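PDB 4B2N: 70 KDA protein, which oxidatively cleaves latex rubber as a processive dioxygenase that carries two covalently attached hemes c. Local coordinates for residues P259-M264 with A605-L610; E265-A270 with F317-I322; W445-W450 with V475-Y480. One frame throughout, in Å; residues are numbered along the deposited sequence.

Interaction 1 of 3, residues P259-M264 with A605-L610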
loop_
_atom_site.group_PDB
_atom_site.type_symbol
_atom_site.label_atom_id
_atom_site.label_comp_id
_atom_site.label_asym_id
_atom_site.label_seq_id
_atom_site.Cartn_x
_atom_site.Cartn_y
_atom_site.Cartn_z
ATOM N N PRO A 259 -7.962 9.287 14.755
ATOM C CA PRO A 259 -8.685 10.283 15.593
ATOM C C PRO A 259 -8.776 9.950 17.064
ATOM O O PRO A 259 -9.110 10.847 17.854
ATOM C CB PRO A 259 -10.076 10.332 14.973
ATOM C CG PRO A 259 -10.222 9.050 14.210
ATOM C CD PRO A 259 -8.841 8.746 13.696
ATOM N N ALA A 260 -8.464 8.701 17.427
ATOM C CA ALA A 260 -8.384 8.309 18.836
ATOM C C ALA A 260 -7.235 8.962 19.560
ATOM O O ALA A 260 -7.382 9.268 20.702
ATOM C CB ALA A 260 -8.236 6.793 18.980
ATOM N N LEU A 261 -6.086 9.156 18.895
ATOM C CA LEU A 261 -4.854 9.540 19.569
ATOM C C LEU A 261 -4.568 11.006 19.307
ATOM O O LEU A 261 -4.076 11.692 20.199
ATOM C CB LEU A 261 -3.692 8.724 19.009
ATOM C CG LEU A 261 -3.242 7.423 19.731
ATOM C CD1 LEU A 261 -4.392 6.662 20.365
ATOM C CD2 LEU A 261 -2.465 6.519 18.738
ATOM N N PHE A 262 -4.953 11.496 18.111
ATOM C CA PHE A 262 -4.400 12.782 17.612
ATOM C C PHE A 262 -5.506 13.743 17.348
ATOM O O PHE A 262 -6.516 13.366 16.816
ATOM C CB PHE A 262 -3.619 12.617 16.287
ATOM C CG PHE A 262 -2.426 11.687 16.430
ATOM C CD1 PHE A 262 -1.319 12.103 17.108
ATOM C CD2 PHE A 262 -2.486 10.377 15.948
ATOM C CE1 PHE A 262 -0.231 11.252 17.285
ATOM C CE2 PHE A 262 -1.428 9.474 16.153
ATOM C CZ PHE A 262 -0.276 9.931 16.791
ATOM N N ASP A 263 -5.281 14.977 17.709
ATOM C CA ASP A 263 -6.188 16.054 17.375
ATOM C C ASP A 263 -6.223 16.124 15.836
ATOM O O ASP A 263 -5.187 16.141 15.146
ATOM C CB ASP A 263 -5.610 17.339 18.010
ATOM C CG ASP A 263 -6.467 18.569 17.732
ATOM O OD1 ASP A 263 -6.695 18.874 16.543
ATOM O OD2 ASP A 263 -6.920 19.270 18.687
ATOM N N MET A 264 -7.408 16.096 15.278
ATOM C CA MET A 264 -7.544 15.974 13.857
ATOM C C MET A 264 -7.370 17.287 13.102
ATOM O O MET A 264 -7.426 17.276 11.895
ATOM C CB MET A 264 -8.941 15.443 13.592
ATOM C CG MET A 264 -9.038 14.022 14.175
ATOM S SD MET A 264 -8.231 12.778 13.130
ATOM C CE MET A 264 -9.389 12.777 11.727
ATOM N N ALA A 605 -6.926 1.486 23.229
ATOM C CA ALA A 605 -7.445 1.138 24.575
ATOM C C ALA A 605 -6.502 1.715 25.583
ATOM O O ALA A 605 -6.890 2.426 26.531
ATOM C CB ALA A 605 -7.518 -0.369 24.728
ATOM N N GLN A 606 -5.219 1.482 25.372
ATOM C CA GLN A 606 -4.284 1.930 26.410
ATOM C C GLN A 606 -4.206 3.458 26.501
ATOM O O GLN A 606 -4.178 3.999 27.619
ATOM C CB GLN A 606 -2.864 1.322 26.208
ATOM C CG GLN A 606 -1.893 1.761 27.301
ATOM C CD GLN A 606 -0.502 1.221 27.051
ATOM O OE1 GLN A 606 -0.076 1.129 25.897
ATOM N NE2 GLN A 606 0.185 0.784 28.125
ATOM N N TYR A 607 -4.114 4.164 25.369
ATOM C CA TYR A 607 -4.137 5.631 25.439
ATOM C C TYR A 607 -5.457 6.193 25.971
ATOM O O TYR A 607 -5.512 7.341 26.363
ATOM C CB TYR A 607 -3.901 6.266 24.061
ATOM C CG TYR A 607 -2.417 6.385 23.777
ATOM C CD1 TYR A 607 -1.716 5.321 23.209
ATOM C CD2 TYR A 607 -1.719 7.510 24.137
ATOM C CE1 TYR A 607 -0.334 5.400 22.956
ATOM C CE2 TYR A 607 -0.369 7.617 23.881
ATOM C CZ TYR A 607 0.330 6.574 23.284
ATOM O OH TYR A 607 1.709 6.706 23.107
ATOM N N LEU A 608 -6.519 5.420 25.915
ATOM C CA LEU A 608 -7.825 5.912 26.364
ATOM C C LEU A 608 -8.112 5.371 27.787
ATOM O O LEU A 608 -9.234 5.455 28.301
ATOM C CB LEU A 608 -8.906 5.534 25.323
ATOM C CG LEU A 608 -8.814 6.360 24.032
ATOM C CD1 LEU A 608 -9.786 5.741 23.034
ATOM C CD2 LEU A 608 -9.004 7.885 24.168
ATOM N N ASN A 609 -7.077 4.801 28.440
ATOM C CA ASN A 609 -7.210 4.290 29.816
ATOM C C ASN A 609 -8.232 3.200 29.973
ATOM O O ASN A 609 -8.856 3.121 31.040
ATOM C CB ASN A 609 -7.633 5.411 30.774
ATOM C CG ASN A 609 -6.619 6.541 30.799
ATOM O OD1 ASN A 609 -5.446 6.289 30.969
ATOM N ND2 ASN A 609 -7.065 7.775 30.573
ATOM N N LEU A 610 -8.408 2.423 28.916
ATOM C CA LEU A 610 -9.127 1.154 28.923
ATOM C C LEU A 610 -8.218 -0.085 28.988
ATOM O O LEU A 610 -7.007 -0.013 28.745
ATOM C CB LEU A 610 -10.075 1.079 27.715
ATOM C CG LEU A 610 -10.885 2.367 27.529
ATOM C CD1 LEU A 610 -11.584 2.364 26.187
ATOM C CD2 LEU A 610 -11.901 2.601 28.660
#

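Interaction 2 of 3, residues E265-A270 with F317-I322. With HEC (heme c), chain C.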
loop_
_atom_site.group_PDB
_atom_site.type_symbol
_atom_site.label_atom_id
_atom_site.label_comp_id
_atom_site.label_asym_id
_atom_site.label_seq_id
_atom_site.Cartn_x
_atom_site.Cartn_y
_atom_site.Cartn_z
ATOM N N GLU A 265 -7.151 18.390 13.841
ATOM C CA GLU A 265 -6.866 19.678 13.239
ATOM C C GLU A 265 -5.402 20.071 13.379
ATOM O O GLU A 265 -4.869 20.789 12.525
ATOM C CB GLU A 265 -7.734 20.742 13.875
ATOM C CG GLU A 265 -9.230 20.612 13.567
ATOM C CD GLU A 265 -9.965 21.699 14.314
ATOM O OE1 GLU A 265 -10.367 21.523 15.491
ATOM O OE2 GLU A 265 -10.091 22.785 13.751
ATOM N N THR A 266 -4.745 19.615 14.455
ATOM C CA THR A 266 -3.411 20.102 14.754
ATOM C C THR A 266 -2.349 18.991 14.770
ATOM O O THR A 266 -1.186 19.284 14.649
ATOM C CB THR A 266 -3.361 20.791 16.129
ATOM O OG1 THR A 266 -3.461 19.795 17.164
ATOM C CG2 THR A 266 -4.519 21.819 16.236
ATOM N N LEU A 267 -2.779 17.728 14.872
ATOM C CA LEU A 267 -1.901 16.596 15.033
ATOM C C LEU A 267 -1.208 16.547 16.402
ATOM O O LEU A 267 -0.285 15.757 16.571
ATOM C CB LEU A 267 -0.898 16.421 13.824
ATOM C CG LEU A 267 -1.519 16.467 12.408
ATOM C CD1 LEU A 267 -0.371 16.219 11.359
ATOM C CD2 LEU A 267 -2.649 15.474 12.313
ATOM N N THR A 268 -1.690 17.323 17.378
ATOM C CA THR A 268 -1.318 17.138 18.755
ATOM C C THR A 268 -1.718 15.719 19.234
ATOM O O THR A 268 -2.790 15.194 18.906
ATOM C CB THR A 268 -2.055 18.151 19.661
ATOM O OG1 THR A 268 -1.806 19.481 19.190
ATOM C CG2 THR A 268 -1.596 18.026 21.069
ATOM N N LEU A 269 -0.800 15.068 19.930
ATOM C CA LEU A 269 -1.126 13.821 20.580
ATOM C C LEU A 269 -2.024 14.179 21.787
ATOM O O LEU A 269 -1.584 14.755 22.748
ATOM C CB LEU A 269 0.142 13.113 21.080
ATOM C CG LEU A 269 -0.018 11.811 21.879
ATOM C CD1 LEU A 269 -0.777 10.771 21.065
ATOM C CD2 LEU A 269 1.332 11.231 22.322
ATOM N N ALA A 270 -3.289 13.859 21.691
ATOM C CA ALA A 270 -4.261 14.239 22.711
ATOM C C ALA A 270 -5.422 13.266 22.548
ATOM O O ALA A 270 -6.367 13.534 21.826
ATOM C CB ALA A 270 -4.706 15.697 22.476
ATOM N N PHE A 317 2.096 7.276 8.492
ATOM C CA PHE A 317 3.028 6.599 9.451
ATOM C C PHE A 317 4.026 7.563 10.049
ATOM O O PHE A 317 4.613 7.313 11.134
ATOM C CB PHE A 317 3.750 5.440 8.762
ATOM C CG PHE A 317 2.920 4.191 8.701
ATOM C CD1 PHE A 317 2.654 3.456 9.850
ATOM C CD2 PHE A 317 2.378 3.771 7.487
ATOM C CE1 PHE A 317 1.874 2.268 9.772
ATOM C CE2 PHE A 317 1.627 2.604 7.398
ATOM C CZ PHE A 317 1.361 1.863 8.540
ATOM N N GLY A 318 4.254 8.667 9.360
ATOM C CA GLY A 318 5.189 9.649 9.940
ATOM C C GLY A 318 4.520 10.483 11.003
ATOM O O GLY A 318 5.113 10.865 11.995
ATOM N N VAL A 319 3.259 10.806 10.764
ATOM C CA VAL A 319 2.422 11.566 11.714
ATOM C C VAL A 319 2.223 10.674 12.915
ATOM O O VAL A 319 2.268 11.148 14.062
ATOM C CB VAL A 319 1.015 11.903 11.098
ATOM C CG1 VAL A 319 0.081 12.442 12.181
ATOM C CG2 VAL A 319 1.164 12.883 9.953
ATOM N N ALA A 320 1.991 9.374 12.690
ATOM C CA ALA A 320 1.606 8.546 13.850
ATOM C C ALA A 320 2.765 8.215 14.737
ATOM O O ALA A 320 2.588 7.586 15.726
ATOM C CB ALA A 320 0.887 7.252 13.436
ATOM N N ASN A 321 3.920 8.770 14.486
ATOM C CA ASN A 321 5.076 8.556 15.346
ATOM C C ASN A 321 4.932 9.330 16.658
ATOM O O ASN A 321 4.671 10.507 16.649
ATOM C CB ASN A 321 6.304 9.071 14.570
ATOM C CG ASN A 321 7.606 8.920 15.330
ATOM O OD1 ASN A 321 7.687 9.121 16.528
ATOM N ND2 ASN A 321 8.635 8.504 14.609
ATOM N N ILE A 322 5.147 8.661 17.791
ATOM C CA ILE A 322 4.758 9.177 19.080
ATOM C C ILE A 322 5.774 10.147 19.600
ATOM O O ILE A 322 5.521 10.907 20.571
ATOM C CB ILE A 322 4.510 7.982 20.056
ATOM C CG1 ILE A 322 3.140 8.125 20.613
ATOM C CG2 ILE A 322 5.678 7.682 21.007
ATOM C CD1 ILE A 322 2.123 7.945 19.503
HETATM FE FE HEC C . 1.777 2.573 2.425
HETATM C CHA HEC C . -1.146 2.685 0.523
HETATM C CHB HEC C . 2.916 5.509 0.863
HETATM C CHC HEC C . 4.385 2.950 4.764
HETATM C CHD HEC C . 1.045 -0.525 3.513
HETATM N NA HEC C . 1.087 3.811 1.092
HETATM C C1A HEC C . -0.067 3.627 0.272
HETATM C C2A HEC C . -0.135 4.556 -0.847
HETATM C C3A HEC C . 1.014 5.396 -0.778
HETATM C C4A HEC C . 1.744 4.897 0.394
HETATM C CMA HEC C . 1.420 6.482 -1.754
HETATM C CAA HEC C . -1.218 4.677 -1.949
HETATM C CBA HEC C . -0.912 3.575 -2.966
HETATM C CGA HEC C . -1.994 3.442 -4.022
HETATM O O1A HEC C . -3.237 3.434 -3.720
HETATM O O2A HEC C . -1.554 3.262 -5.161
HETATM N NB HEC C . 3.218 3.982 2.780
HETATM C C1B HEC C . 3.603 5.021 2.031
HETATM C C2B HEC C . 4.734 5.787 2.533
HETATM C C3B HEC C . 5.146 5.060 3.670
HETATM C C4B HEC C . 4.213 3.939 3.706
HETATM C CMB HEC C . 5.212 7.019 1.874
HETATM C CAB HEC C . 6.229 5.363 4.671
HETATM C CBB HEC C . 6.040 6.563 5.409
HETATM N NC HEC C . 2.633 1.499 3.855
HETATM C C1C HEC C . 3.646 1.710 4.773
HETATM C C2C HEC C . 3.930 0.529 5.627
HETATM C C3C HEC C . 2.901 -0.463 5.246
HETATM C C4C HEC C . 2.132 0.170 4.178
HETATM C CMC HEC C . 5.011 0.500 6.701
HETATM C CAC HEC C . 2.658 -1.831 5.808
HETATM C CBC HEC C . 2.758 -1.991 7.193
HETATM N ND HEC C . 0.203 1.329 2.080
HETATM C C1D HEC C . 0.083 0.116 2.618
HETATM C C2D HEC C . -1.092 -0.582 2.206
HETATM C C3D HEC C . -1.731 0.364 1.347
HETATM C C4D HEC C . -0.855 1.529 1.354
HETATM C CMD HEC C . -1.595 -1.941 2.537
HETATM C CAD HEC C . -3.079 0.167 0.745
HETATM C CBD HEC C . -3.969 0.534 1.996
HETATM C CGD HEC C . -5.423 0.291 1.666
HETATM O O1D HEC C . -6.016 -0.729 2.101
HETATM O O2D HEC C . -5.957 1.118 0.853
#

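Interaction 3 of 3, residues W445-W450 with V475-Y480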
loop_
_atom_site.group_PDB
_atom_site.type_symbol
_atom_site.label_atom_id
_atom_site.label_comp_id
_atom_site.label_asym_id
_atom_site.label_seq_id
_atom_site.Cartn_x
_atom_site.Cartn_y
_atom_site.Cartn_z
ATOM N N TRP A 445 -12.446 13.188 9.560
ATOM C CA TRP A 445 -11.403 13.387 8.581
ATOM C C TRP A 445 -11.611 14.681 7.775
ATOM O O TRP A 445 -10.675 15.499 7.611
ATOM C CB TRP A 445 -11.431 12.166 7.633
ATOM C CG TRP A 445 -10.495 12.340 6.484
ATOM C CD1 TRP A 445 -10.700 13.097 5.340
ATOM C CD2 TRP A 445 -9.182 11.759 6.349
ATOM N NE1 TRP A 445 -9.606 13.004 4.495
ATOM C CE2 TRP A 445 -8.661 12.207 5.068
ATOM C CE3 TRP A 445 -8.393 10.913 7.157
ATOM C CZ2 TRP A 445 -7.380 11.850 4.609
ATOM C CZ3 TRP A 445 -7.113 10.527 6.665
ATOM C CH2 TRP A 445 -6.637 10.973 5.409
ATOM N N ASN A 446 -12.809 14.817 7.168
ATOM C CA ASN A 446 -13.187 15.930 6.293
ATOM C C ASN A 446 -13.050 17.306 6.931
ATOM O O ASN A 446 -12.882 18.312 6.241
ATOM C CB ASN A 446 -14.631 15.751 5.840
ATOM C CG ASN A 446 -14.783 14.594 4.873
ATOM O OD1 ASN A 446 -13.762 14.090 4.364
ATOM N ND2 ASN A 446 -16.031 14.169 4.585
ATOM N N SER A 447 -13.167 17.364 8.248
ATOM C CA SER A 447 -13.179 18.618 8.965
ATOM C C SER A 447 -11.824 18.893 9.623
ATOM O O SER A 447 -11.789 19.553 10.655
ATOM C CB SER A 447 -14.291 18.581 10.066
ATOM O OG SER A 447 -14.012 17.527 10.998
ATOM N N GLY A 448 -10.703 18.394 9.077
ATOM C CA GLY A 448 -9.435 18.750 9.741
ATOM C C GLY A 448 -8.224 18.734 8.828
ATOM O O GLY A 448 -8.335 18.768 7.603
ATOM N N TRP A 449 -7.065 18.559 9.430
ATOM C CA TRP A 449 -5.808 18.661 8.696
ATOM C C TRP A 449 -5.739 17.569 7.615
ATOM O O TRP A 449 -5.281 17.800 6.488
ATOM C CB TRP A 449 -4.668 18.548 9.768
ATOM C CG TRP A 449 -3.302 18.501 9.133
ATOM C CD1 TRP A 449 -2.447 19.569 8.831
ATOM C CD2 TRP A 449 -2.623 17.297 8.674
ATOM N NE1 TRP A 449 -1.299 19.112 8.224
ATOM C CE2 TRP A 449 -1.344 17.728 8.109
ATOM C CE3 TRP A 449 -2.961 15.915 8.631
ATOM C CZ2 TRP A 449 -0.441 16.810 7.542
ATOM C CZ3 TRP A 449 -2.047 15.018 8.103
ATOM C CH2 TRP A 449 -0.814 15.458 7.533
ATOM N N TRP A 450 -6.238 16.386 7.913
ATOM C CA TRP A 450 -6.191 15.300 6.951
ATOM C C TRP A 450 -6.842 15.679 5.648
ATOM O O TRP A 450 -6.325 15.323 4.566
ATOM C CB TRP A 450 -6.840 14.061 7.574
ATOM C CG TRP A 450 -6.044 13.642 8.763
ATOM C CD1 TRP A 450 -6.279 13.955 10.098
ATOM C CD2 TRP A 450 -4.786 12.867 8.745
ATOM N NE1 TRP A 450 -5.260 13.456 10.872
ATOM C CE2 TRP A 450 -4.337 12.794 10.107
ATOM C CE3 TRP A 450 -4.060 12.219 7.744
ATOM C CZ2 TRP A 450 -3.191 12.052 10.465
ATOM C CZ3 TRP A 450 -2.943 11.500 8.077
ATOM C CH2 TRP A 450 -2.489 11.441 9.419
ATOM N N VAL A 475 -15.594 18.193 21.479
ATOM C CA VAL A 475 -17.049 18.058 21.681
ATOM C C VAL A 475 -17.833 18.621 20.460
ATOM O O VAL A 475 -18.611 17.905 19.836
ATOM C CB VAL A 475 -17.472 18.712 23.023
ATOM C CG1 VAL A 475 -18.974 18.588 23.186
ATOM C CG2 VAL A 475 -16.768 18.047 24.204
ATOM N N PRO A 476 -17.605 19.909 20.081
ATOM C CA PRO A 476 -18.355 20.402 18.930
ATOM C C PRO A 476 -17.910 19.699 17.682
ATOM O O PRO A 476 -18.695 19.594 16.782
ATOM C CB PRO A 476 -17.962 21.896 18.792
ATOM C CG PRO A 476 -16.753 22.046 19.654
ATOM C CD PRO A 476 -16.899 21.019 20.736
ATOM N N ARG A 477 -16.678 19.184 17.628
ATOM C CA ARG A 477 -16.329 18.305 16.441
ATOM C C ARG A 477 -17.225 17.066 16.353
ATOM O O ARG A 477 -17.838 16.731 15.266
ATOM C CB ARG A 477 -14.838 17.915 16.515
ATOM C CG ARG A 477 -13.890 19.092 16.077
ATOM C CD ARG A 477 -12.387 18.681 16.125
ATOM N NE ARG A 477 -12.260 17.546 15.223
ATOM C CZ ARG A 477 -12.206 17.567 13.901
ATOM N NH1 ARG A 477 -12.182 18.723 13.226
ATOM N NH2 ARG A 477 -12.218 16.410 13.242
ATOM N N ALA A 478 -17.340 16.363 17.482
ATOM C CA ALA A 478 -18.180 15.130 17.557
ATOM C C ALA A 478 -19.638 15.461 17.216
ATOM O O ALA A 478 -20.332 14.682 16.573
ATOM C CB ALA A 478 -18.071 14.499 18.952
ATOM N N ILE A 479 -20.106 16.634 17.653
ATOM C CA ILE A 479 -21.433 17.071 17.295
ATOM C C ILE A 479 -21.606 17.214 15.781
ATOM O O ILE A 479 -22.600 16.702 15.182
ATOM C CB ILE A 479 -21.786 18.379 18.014
ATOM C CG1 ILE A 479 -21.982 18.081 19.531
ATOM C CG2 ILE A 479 -23.055 18.971 17.394
ATOM C CD1 ILE A 479 -21.890 19.389 20.347
ATOM N N TYR A 480 -20.659 17.884 15.147
ATOM C CA TYR A 480 -20.657 17.964 13.693
ATOM C C TYR A 480 -20.584 16.551 13.083
ATOM O O TYR A 480 -21.359 16.232 12.162
ATOM C CB TYR A 480 -19.461 18.780 13.141
ATOM C CG TYR A 480 -19.401 18.618 11.659
ATOM C CD1 TYR A 480 -20.404 19.179 10.849
ATOM C CD2 TYR A 480 -18.386 17.839 11.051
ATOM C CE1 TYR A 480 -20.408 18.952 9.472
ATOM C CE2 TYR A 480 -18.355 17.649 9.674
ATOM C CZ TYR A 480 -19.379 18.212 8.903
ATOM O OH TYR A 480 -19.321 18.000 7.553
HETATM O O HOH W 1 -17.979 16.277 5.710
HETATM O O HOH W 2 -15.427 17.496 13.340
#

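Interaction 1 of 3, residues P259-M264 with A605-L610
L261 and Y607 form the main apolar contact between two helix ends, and no hydrogen bond crosses here. The side chain of L261 can be followed outward from its CB, which lies over one face of the neighbouring F262 ring, about 3.6 Å above the plane and displaced toward the rim. The next atom, CG, stands above one face of the Y607 ring, again off its centre. From there CD1 reaches Y607 CB at 3.7 Å and also lies near the first ring carbons, with L261 CD1 to Y607 CG at 4.0 Å. The two side chains cross at about a right angle. Both torsions of L261 lie well off the staggered values (chi1 -95°, chi2 34°), a strained conformation that turns CG and CD1 toward Y607. Beside this pair, L608 extends its branches toward A260: CD2 lies 4.1 Å from A260 O, and CD1 is a looser neighbour of A260 CB. L608 follows the last helical turn, which a Schellman motif closes through L610 N to A605 O (2.8 Å) and N609 N to Q606 O (3.1 Å), with N609 at positive phi. The contact thus joins the C-terminal ends of helices 253-261 and 599-607; R474 of helix 467-481 bonds P259 O within helix 253-261, and R473 is salt-bridged to D263 in the loop that follows.

Interaction 2 of 3, residues E265-A270 with F317-I322
Two apolar pairs join residues 265-270 to the end of helix 312-319 and the turn beyond it. At the first, L267 CD1 fits against both methyls of V319, 3.9 Å from V319 CG1 and equally near V319 CG2, while L267 CD2 also faces CG1; the side chains cross at about a right angle. At the second, L269 CD2 rests on I322 CG1 at 4.0 Å. L269 reaches it with CG anti to the backbone N (chi1 176°).

The helix carrying V319 is part of a c-type heme site, whose porphyrin is linked through C191 and C194 with H195 as an axial ligand, the CXXCH signature. Two residues before V319, F317 brings its ring to this heme: F317 CE2 approaches HEC C1C at 3.4 Å, and the heme methyl CMC lies over one ring face, toward the rim.

No hydrogen bond joins the two segments directly; polar groups bond within the loop or to residues beyond it. T266 OG1 donates to T268 OG1 at 2.6 Å, and T268 OG1 is also bonded to D465. The guanidinium of R329 collects the carbonyl oxygens of L267, V319 and N321, spanning both segments.

Interaction 3 of 3, residues W445-W450 with V475-Y480
S447 and R477 bring their CA atoms to within 8.1 Å where the chain leaves helix 439-446 and passes alongside helix 467-481. R477 reaches across with an extended chain that bends only near its end (chi3 59°), which presents the guanidinium to S447. There NH1 donates to S447 O at 2.7 Å. The N-H···O angle is 151°; the oxygen lies close to the guanidinium plane, but the nitrogen stands well above the plane of the carbonyl, 51° out of it.

S447 OG, placed between its backbone N and carbonyl carbon, lies 3.1 Å from R477 NH2; its hydroxyl is bonded to R443 O. Water 2 sits over the guanidinium face and donates to S447 OG (2.7 Å) and, at 3.2 Å, to R477 O. Farther along, Y480 CE2 packs against S447 CB at 4.2 Å. The Y480 hydroxyl continues to water 1, which accepts a bond from N446 ND2 and so bridges the two segments; the ring itself makes a cation-pi contact with R443.

R477 NH2 is salt-bridged to E275 and bonded to A444 O, so this buried arginine has an acidic partner as well as two carbonyl oxygens from the end of helix 439-446. A positive charge at that C-terminus should be well accommodated by the helix dipole, consistent with R477 remaining protonated while tying the two helices together.

In the fold
The first segments of interactions 1 and 2 follow directly in sequence (259-264, 265-270), and the centres of the two contacts lie about 11 Å apart. The chain folds back on itself: D263 N sits 2.8 Å from T268 O, and L261 O 2.7 Å from A270 N, both probable hydrogen bonds. Interaction 3, its centre about 15 Å from those of the others, meets it at M264 O, 2.8 Å from W449 N, while L267 CD1 packs 3.7 Å from W449 CD2. Interaction 2 alone holds a residue of the heme pocket, F317; the V319 side chain is about 11 Å from that of heme-binding F301. Interactions 1 and 3 lie away from the heme sites.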